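Local structure of superoxide dismutase [Mn/Fe] (Aeropyrum pernix, 3AK1) at residues Phe69-Ala74 and Val147-Val152. The protein catalyses the dismutation of superoxide into molecular oxygen and hydrogen peroxide, probably by cycling a bound manganese or iron ion between two oxidation states. Residues are numbered along the deposited sequence; the frame is centred on the assembly and turned at random.
With EDO (1,2-ethanediol), chain R.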
ATOM      1  N   PHE B  69     -11.887  -7.302  -5.706  1.00 16.46           N
ATOM      2  CA  PHE B  69     -12.654  -8.083  -4.744  1.00 16.14           C
ATOM      3  C   PHE B  69     -12.232  -7.731  -3.322  1.00 16.03           C
ATOM      4  O   PHE B  69     -13.079  -7.479  -2.452  1.00 16.53           O
ATOM      5  CB  PHE B  69     -12.491  -9.590  -4.971  1.00 16.16           C
ATOM      6  CG  PHE B  69     -13.090 -10.421  -3.867  1.00 16.89           C
ATOM      7  CD1 PHE B  69     -12.279 -10.970  -2.870  1.00 17.74           C
ATOM      8  CD2 PHE B  69     -14.467 -10.618  -3.801  1.00 17.87           C
ATOM      9  CE1 PHE B  69     -12.834 -11.728  -1.843  1.00 18.97           C
ATOM     10  CE2 PHE B  69     -15.030 -11.368  -2.767  1.00 19.19           C
ATOM     11  CZ  PHE B  69     -14.213 -11.921  -1.794  1.00 18.53           C
ATOM     12  N   SER B  70     -10.922  -7.689  -3.109  1.00 15.86           N
ATOM     13  CA  SER B  70     -10.371  -7.423  -1.790  1.00 15.34           C
ATOM     14  C   SER B  70     -10.898  -6.099  -1.262  1.00 15.60           C
ATOM     15  O   SER B  70     -11.405  -6.058  -0.150  1.00 15.48           O
ATOM     16  CB  SER B  70      -8.846  -7.421  -1.854  1.00 15.34           C
ATOM     17  OG  SER B  70      -8.296  -6.851  -0.682  1.00 15.77           O
ATOM     18  N   PHE B  71     -10.780  -5.033  -2.051  1.00 15.53           N
ATOM     19  CA  PHE B  71     -11.229  -3.706  -1.602  1.00 15.10           C
ATOM     20  C   PHE B  71     -12.713  -3.678  -1.266  1.00 15.66           C
ATOM     21  O   PHE B  71     -13.108  -3.203  -0.196  1.00 16.07           O
ATOM     22  CB  PHE B  71     -10.914  -2.620  -2.638  1.00 15.27           C
ATOM     23  CG  PHE B  71     -11.462  -1.253  -2.284  1.00 14.59           C
ATOM     24  CD1 PHE B  71     -10.774  -0.404  -1.413  1.00 16.46           C
ATOM     25  CD2 PHE B  71     -12.675  -0.823  -2.815  1.00 15.21           C
ATOM     26  CE1 PHE B  71     -11.287   0.853  -1.089  1.00 16.50           C
ATOM     27  CE2 PHE B  71     -13.182   0.422  -2.518  1.00 13.86           C
ATOM     28  CZ  PHE B  71     -12.499   1.269  -1.651  1.00 16.04           C
ATOM     29  N   ASN B  72     -13.526  -4.178  -2.186  1.00 15.73           N
ATOM     30  CA  ASN B  72     -14.968  -4.079  -2.069  1.00 15.65           C
ATOM     31  C   ASN B  72     -15.557  -5.051  -1.064  1.00 15.99           C
ATOM     32  O   ASN B  72     -16.460  -4.687  -0.324  1.00 16.00           O
ATOM     33  CB  ASN B  72     -15.627  -4.229  -3.438  1.00 16.36           C
ATOM     34  CG  ASN B  72     -15.369  -3.046  -4.327  1.00 16.37           C
ATOM     35  OD1 ASN B  72     -15.904  -1.968  -4.107  1.00 17.38           O
ATOM     36  ND2 ASN B  72     -14.529  -3.234  -5.338  1.00 17.78           N
ATOM     37  N   TYR B  73     -15.050  -6.279  -1.018  1.00 15.41           N
ATOM     38  CA  TYR B  73     -15.464  -7.202   0.042  1.00 15.59           C
ATOM     39  C   TYR B  73     -15.140  -6.623   1.425  1.00 15.86           C
ATOM     40  O   TYR B  73     -15.978  -6.658   2.323  1.00 16.34           O
ATOM     41  CB  TYR B  73     -14.822  -8.590  -0.106  1.00 15.92           C
ATOM     42  CG  TYR B  73     -15.175  -9.484   1.060  1.00 15.72           C
ATOM     43  CD1 TYR B  73     -14.395  -9.504   2.217  1.00 13.48           C
ATOM     44  CD2 TYR B  73     -16.306 -10.296   1.013  1.00 16.94           C
ATOM     45  CE1 TYR B  73     -14.735 -10.315   3.294  1.00 15.05           C
ATOM     46  CE2 TYR B  73     -16.650 -11.114   2.078  1.00 16.79           C
ATOM     47  CZ  TYR B  73     -15.870 -11.116   3.219  1.00 15.93           C
ATOM     48  OH  TYR B  73     -16.217 -11.940   4.264  1.00 17.46           O
ATOM     49  N   ALA B  74     -13.933  -6.095   1.593  1.00 16.20           N
ATOM     50  CA  ALA B  74     -13.534  -5.512   2.883  1.00 15.63           C
ATOM     51  C   ALA B  74     -14.454  -4.349   3.248  1.00 16.00           C
ATOM     52  O   ALA B  74     -14.902  -4.251   4.384  1.00 15.48           O
ATOM     53  CB  ALA B  74     -12.096  -5.058   2.858  1.00 15.81           C
ATOM     54  N   VAL B 147      -6.725   0.280  10.019  1.00 14.63           N
ATOM     55  CA  VAL B 147      -6.833  -0.229   8.651  1.00 14.98           C
ATOM     56  C   VAL B 147      -6.898   0.977   7.723  1.00 15.53           C
ATOM     57  O   VAL B 147      -7.636   1.928   7.991  1.00 15.52           O
ATOM     58  CB  VAL B 147      -8.073  -1.133   8.483  1.00 15.08           C
ATOM     59  CG1 VAL B 147      -8.261  -1.553   7.011  1.00 15.54           C
ATOM     60  CG2 VAL B 147      -7.950  -2.359   9.387  1.00 15.84           C
ATOM     61  N   GLU B 148      -6.099   0.962   6.659  1.00 15.01           N
ATOM     62  CA  GLU B 148      -6.145   2.007   5.626  1.00 15.13           C
ATOM     63  C   GLU B 148      -7.032   1.537   4.482  1.00 14.85           C
ATOM     64  O   GLU B 148      -7.116   0.336   4.225  1.00 14.59           O
ATOM     65  CB  GLU B 148      -4.737   2.362   5.141  1.00 15.49           C
ATOM     66  CG  GLU B 148      -3.922   3.108   6.219  1.00 16.13           C
ATOM     67  CD  GLU B 148      -2.506   3.499   5.789  1.00 18.15           C
ATOM     68  OE1 GLU B 148      -1.709   3.852   6.683  1.00 17.92           O
ATOM     69  OE2 GLU B 148      -2.170   3.469   4.586  1.00 17.96           O
ATOM     70  N   LYS B 149      -7.706   2.468   3.807  1.00 14.60           N
ATOM     71  CA  LYS B 149      -8.782   2.100   2.883  1.00 15.74           C
ATOM     72  C   LYS B 149      -9.717   1.118   3.603  1.00 15.78           C
ATOM     73  O   LYS B 149     -10.202   1.420   4.682  1.00 16.20           O
ATOM     74  CB  LYS B 149      -8.224   1.532   1.574  1.00 16.66           C
ATOM     75  CG  LYS B 149      -7.461   2.570   0.752  1.00 17.54           C
ATOM     76  CD  LYS B 149      -6.522   1.940  -0.275  1.00 22.10           C
ATOM     77  CE  LYS B 149      -7.255   1.359  -1.441  1.00 22.66           C
ATOM     78  NZ  LYS B 149      -6.320   0.690  -2.414  1.00 22.51           N
ATOM     79  N   HIS B 150      -9.958  -0.060   3.038  1.00 14.70           N
ATOM     80  CA  HIS B 150     -10.710  -1.104   3.740  1.00 15.18           C
ATOM     81  C   HIS B 150      -9.860  -2.350   3.931  1.00 14.48           C
ATOM     82  O   HIS B 150     -10.233  -3.251   4.670  1.00 14.17           O
ATOM     83  CB  HIS B 150     -11.979  -1.497   2.969  1.00 15.03           C
ATOM     84  CG  HIS B 150     -12.938  -0.371   2.772  1.00 15.84           C
ATOM     85  ND1 HIS B 150     -13.496  -0.071   1.550  1.00 17.96           N
ATOM     86  CD2 HIS B 150     -13.430   0.537   3.644  1.00 14.64           C
ATOM     87  CE1 HIS B 150     -14.297   0.970   1.680  1.00 16.55           C
ATOM     88  NE2 HIS B 150     -14.276   1.355   2.943  1.00 18.77           N
ATOM     89  N   ASN B 151      -8.705  -2.362   3.282  1.00 15.39           N
ATOM     90  CA  ASN B 151      -7.995  -3.614   3.041  1.00 15.72           C
ATOM     91  C   ASN B 151      -6.482  -3.463   3.073  1.00 16.14           C
ATOM     92  O   ASN B 151      -5.769  -4.193   2.398  1.00 15.59           O
ATOM     93  CB  ASN B 151      -8.431  -4.234   1.689  1.00 15.79           C
ATOM     94  CG  ASN B 151      -8.079  -3.353   0.488  1.00 17.00           C
ATOM     95  OD1 ASN B 151      -7.945  -2.125   0.607  1.00 17.18           O
ATOM     96  ND2 ASN B 151      -7.952  -3.978  -0.683  1.00 16.99           N
ATOM     97  N   VAL B 152      -5.985  -2.520   3.870  1.00 15.47           N
ATOM     98  CA  VAL B 152      -4.541  -2.312   4.007  1.00 15.70           C
ATOM     99  C   VAL B 152      -4.245  -2.258   5.491  1.00 15.18           C
ATOM    100  O   VAL B 152      -4.915  -1.520   6.224  1.00 16.27           O
ATOM    101  CB  VAL B 152      -4.069  -1.017   3.300  1.00 15.62           C
ATOM    102  CG1 VAL B 152      -2.562  -0.796   3.481  1.00 15.91           C
ATOM    103  CG2 VAL B 152      -4.399  -1.084   1.817  1.00 14.86           C
TER
HETATM  104  C1  EDO R 219      -3.642   3.316   1.360  1.00 29.66           C
HETATM  105  O1  EDO R 219      -2.441   2.735   1.875  1.00 30.57           O
HETATM  106  C2  EDO R 219      -3.449   3.794  -0.079  1.00 29.76           C
HETATM  107  O2  EDO R 219      -3.121   2.702  -0.948  1.00 29.45           O
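Phe-71 presents one face of its ring, near the rim, to the imidazole of His-150, whose ND1 lies 3.6 Å from CE1 of the phenyl; the two planes meet obliquely, 39° apart. With CG anti to the backbone N (chi1 175°), the phenyl leaves helix 62-82 to meet the loop after strand 141-148. The long aliphatic chain of Lys-149 crosses it at about a right angle, CE 3.9 Å from CD1, and carries its charge on to a salt bridge with Glu-126 of the third subunit.

Next to the ring, the flat amide of Asn-151 aims ND2 within its own plane at Ser-70 OG, in a nearly straight hydrogen bond of 2.9 Å (N-H...O 175°). A serine suits this helix face because a hydroxyl can both accept and donate: OG is also hydrogen-bonded to the carbonyl Leu-153 O of the second subunit. A leucine in place of Asn-151 would probably leave Ser-70 OG without its amide donor and weaken the tie between loop and helix. Ala-74, one helical turn after Ser-70, has only a methyl group and lets the loop come close, its CB 3.6 Å from His-150 CB.

The imidazole also stacks on Trp-167 and meets Tyr-39 edge-to-face. Here the helical hairpin and the C-terminal alpha/beta domain join across a buried aromatic cluster, consistent with the second shell of an iron/manganese superoxide dismutase active site.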